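Local coordinates for protein delta toxin (Clostridium perfringens, PDB 2YGT) that is a haemolytic beta-pore-forming toxin of the leukocidin/haemolysin type that probably lyses target cells by assembling into a membrane-spanning beta-barrel pore, at residues A50-D55 with F279-E284. Numbering follows the deposited sequence.
Sequences ASFVDD and FELDWE. With ZN (zinc ion), chain B.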
loop_
_atom_site.group_PDB
_atom_site.type_symbol
_atom_site.label_atom_id
_atom_site.label_comp_id
_atom_site.label_asym_id
_atom_site.label_seq_id
_atom_site.Cartn_x
_atom_site.Cartn_y
_atom_site.Cartn_z
ATOM N N ALA A 50 13.931 3.434 -4.938
ATOM C CA ALA A 50 14.083 3.357 -6.382
ATOM C C ALA A 50 15.317 2.543 -6.759
ATOM O O ALA A 50 16.410 2.773 -6.244
ATOM C CB ALA A 50 14.162 4.752 -6.980
ATOM N N SER A 51 15.132 1.584 -7.658
ATOM C CA SER A 51 16.253 0.838 -8.204
ATOM C C SER A 51 16.413 1.167 -9.678
ATOM O O SER A 51 15.680 0.643 -10.517
ATOM C CB SER A 51 16.051 -0.664 -8.023
ATOM O OG SER A 51 16.205 -1.031 -6.669
ATOM N N PHE A 52 17.360 2.049 -9.980
ATOM C CA PHE A 52 17.663 2.417 -11.357
ATOM C C PHE A 52 18.500 1.326 -12.011
ATOM O O PHE A 52 19.609 1.029 -11.565
ATOM C CB PHE A 52 18.425 3.747 -11.411
ATOM C CG PHE A 52 17.636 4.929 -10.918
ATOM C CD1 PHE A 52 17.617 5.251 -9.570
ATOM C CD2 PHE A 52 16.926 5.726 -11.802
ATOM C CE1 PHE A 52 16.896 6.338 -9.111
ATOM C CE2 PHE A 52 16.205 6.816 -11.349
ATOM C CZ PHE A 52 16.187 7.122 -10.000
ATOM N N VAL A 53 17.972 0.723 -13.067
ATOM C CA VAL A 53 18.717 -0.299 -13.782
ATOM C C VAL A 53 19.407 0.293 -15.001
ATOM O O VAL A 53 18.773 0.962 -15.816
ATOM C CB VAL A 53 17.815 -1.459 -14.231
ATOM C CG1 VAL A 53 18.630 -2.487 -14.997
ATOM C CG2 VAL A 53 17.125 -2.096 -13.032
ATOM N N ASP A 54 20.712 0.058 -15.108
ATOM C CA ASP A 54 21.468 0.420 -16.302
ATOM C C ASP A 54 21.783 -0.825 -17.120
ATOM O O ASP A 54 22.634 -1.635 -16.748
ATOM C CB ASP A 54 22.742 1.188 -15.943
ATOM C CG ASP A 54 22.472 2.649 -15.668
ATOM O OD1 ASP A 54 21.282 3.020 -15.649
ATOM O OD2 ASP A 54 23.435 3.422 -15.474
ATOM N N ASP A 55 21.078 -0.966 -18.234
ATOM C CA ASP A 55 21.151 -2.161 -19.058
ATOM C C ASP A 55 21.333 -1.751 -20.514
ATOM O O ASP A 55 20.368 -1.420 -21.200
ATOM C CB ASP A 55 19.869 -2.982 -18.881
ATOM C CG ASP A 55 19.847 -4.228 -19.738
ATOM O OD1 ASP A 55 20.813 -4.448 -20.495
ATOM O OD2 ASP A 55 18.861 -4.990 -19.654
ATOM N N PHE A 279 7.647 13.466 -5.859
ATOM C CA PHE A 279 9.029 13.005 -5.944
ATOM C C PHE A 279 9.578 13.208 -7.349
ATOM O O PHE A 279 8.878 12.976 -8.331
ATOM C CB PHE A 279 9.130 11.523 -5.571
ATOM C CG PHE A 279 8.984 11.253 -4.104
ATOM C CD1 PHE A 279 10.034 11.501 -3.233
ATOM C CD2 PHE A 279 7.804 10.741 -3.592
ATOM C CE1 PHE A 279 9.905 11.250 -1.883
ATOM C CE2 PHE A 279 7.672 10.488 -2.242
ATOM C CZ PHE A 279 8.722 10.742 -1.387
ATOM N N GLU A 280 10.828 13.650 -7.441
ATOM C CA GLU A 280 11.492 13.761 -8.732
ATOM C C GLU A 280 12.508 12.643 -8.902
ATOM O O GLU A 280 13.275 12.344 -7.984
ATOM C CB GLU A 280 12.183 15.117 -8.903
ATOM C CG GLU A 280 12.796 15.295 -10.292
ATOM C CD GLU A 280 13.429 16.661 -10.505
ATOM O OE1 GLU A 280 14.568 16.876 -10.039
ATOM O OE2 GLU A 280 12.786 17.521 -11.143
ATOM N N LEU A 281 12.495 12.026 -10.079
ATOM C CA LEU A 281 13.489 11.025 -10.437
ATOM C C LEU A 281 14.557 11.633 -11.337
ATOM O O LEU A 281 14.258 12.175 -12.402
ATOM C CB LEU A 281 12.839 9.831 -11.141
ATOM C CG LEU A 281 12.169 8.760 -10.280
ATOM C CD1 LEU A 281 10.885 9.281 -9.659
ATOM C CD2 LEU A 281 11.888 7.524 -11.115
ATOM N N ASP A 282 15.804 11.549 -10.897
ATOM C CA ASP A 282 16.924 11.928 -11.740
ATOM C C ASP A 282 17.539 10.650 -12.304
ATOM O O ASP A 282 18.232 9.918 -11.599
ATOM C CB ASP A 282 17.950 12.738 -10.944
ATOM C CG ASP A 282 18.951 13.443 -11.836
ATOM O OD1 ASP A 282 19.405 12.828 -12.824
ATOM O OD2 ASP A 282 19.286 14.612 -11.548
ATOM N N TRP A 283 17.259 10.378 -13.574
ATOM C CA TRP A 283 17.697 9.140 -14.209
ATOM C C TRP A 283 19.188 9.142 -14.538
ATOM O O TRP A 283 19.761 8.098 -14.843
ATOM C CB TRP A 283 16.885 8.871 -15.476
ATOM C CG TRP A 283 15.417 8.685 -15.232
ATOM C CD1 TRP A 283 14.526 9.635 -14.824
ATOM C CD2 TRP A 283 14.664 7.478 -15.398
ATOM N NE1 TRP A 283 13.266 9.093 -14.721
ATOM C CE2 TRP A 283 13.326 7.767 -15.068
ATOM C CE3 TRP A 283 14.995 6.176 -15.791
ATOM C CZ2 TRP A 283 12.319 6.807 -15.116
ATOM C CZ3 TRP A 283 13.992 5.221 -15.841
ATOM C CH2 TRP A 283 12.672 5.542 -15.506
ATOM N N GLU A 284 19.815 10.313 -14.485
ATOM C CA GLU A 284 21.251 10.405 -14.734
ATOM C C GLU A 284 22.028 10.161 -13.451
ATOM O O GLU A 284 22.980 9.381 -13.428
ATOM C CB GLU A 284 21.629 11.766 -15.321
ATOM C CG GLU A 284 21.473 11.872 -16.832
ATOM C CD GLU A 284 21.965 13.208 -17.378
ATOM O OE1 GLU A 284 22.230 14.125 -16.570
ATOM O OE2 GLU A 284 22.084 13.340 -18.615
HETATM ZN ZN ZN B . 21.351 5.225 -15.331
#
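Phe52 carries this contact, its ring reaching from strand 45-54 onto the end of strand 263-282 and the turn that follows. With CG anti to its own carbonyl carbon (chi1 -65°), the ring extends toward the opposite sheet and directs its edge at a face of the Trp283 indole. Planes at 83° and a centroid separation of 5.9 Å to the five-membered ring define a T-shaped stack, in which Phe52 CE2 stands above that face, offset toward the rim and 4.4 Å from Trp283 CG. The same CE2 lies 3.7 Å from the backbone O of Asp282, and Phe52 CZ packs 4.3 Å from Leu281 CG. No hydrogen bond links the segments, consistent with packing between two separate antiparallel sheets.

Second-shell bonds help position these groups. Trp283 NE1 is hydrogen-bonded to Ser242 OG on neighbouring strand 241-259, which probably limits rotation of the indole. At the strand's last residue, Asp282 OD1 accepts from Glu284 N at 3.0 Å (N-H...O angle 138°), forming an Asx turn, while its OD2 pairs with Lys285. Two residues after Phe52, Asp54 OD1 binds a zinc ion at 2.2 Å; His286 supplies NE2 to the same metal. The zinc ion thus ties strand 45-54 to the turn after strand 263-282, beside the apolar packing, and this link would be expected to need a neutral His286 with NE2 unprotonated, and so probably to weaken on acidification.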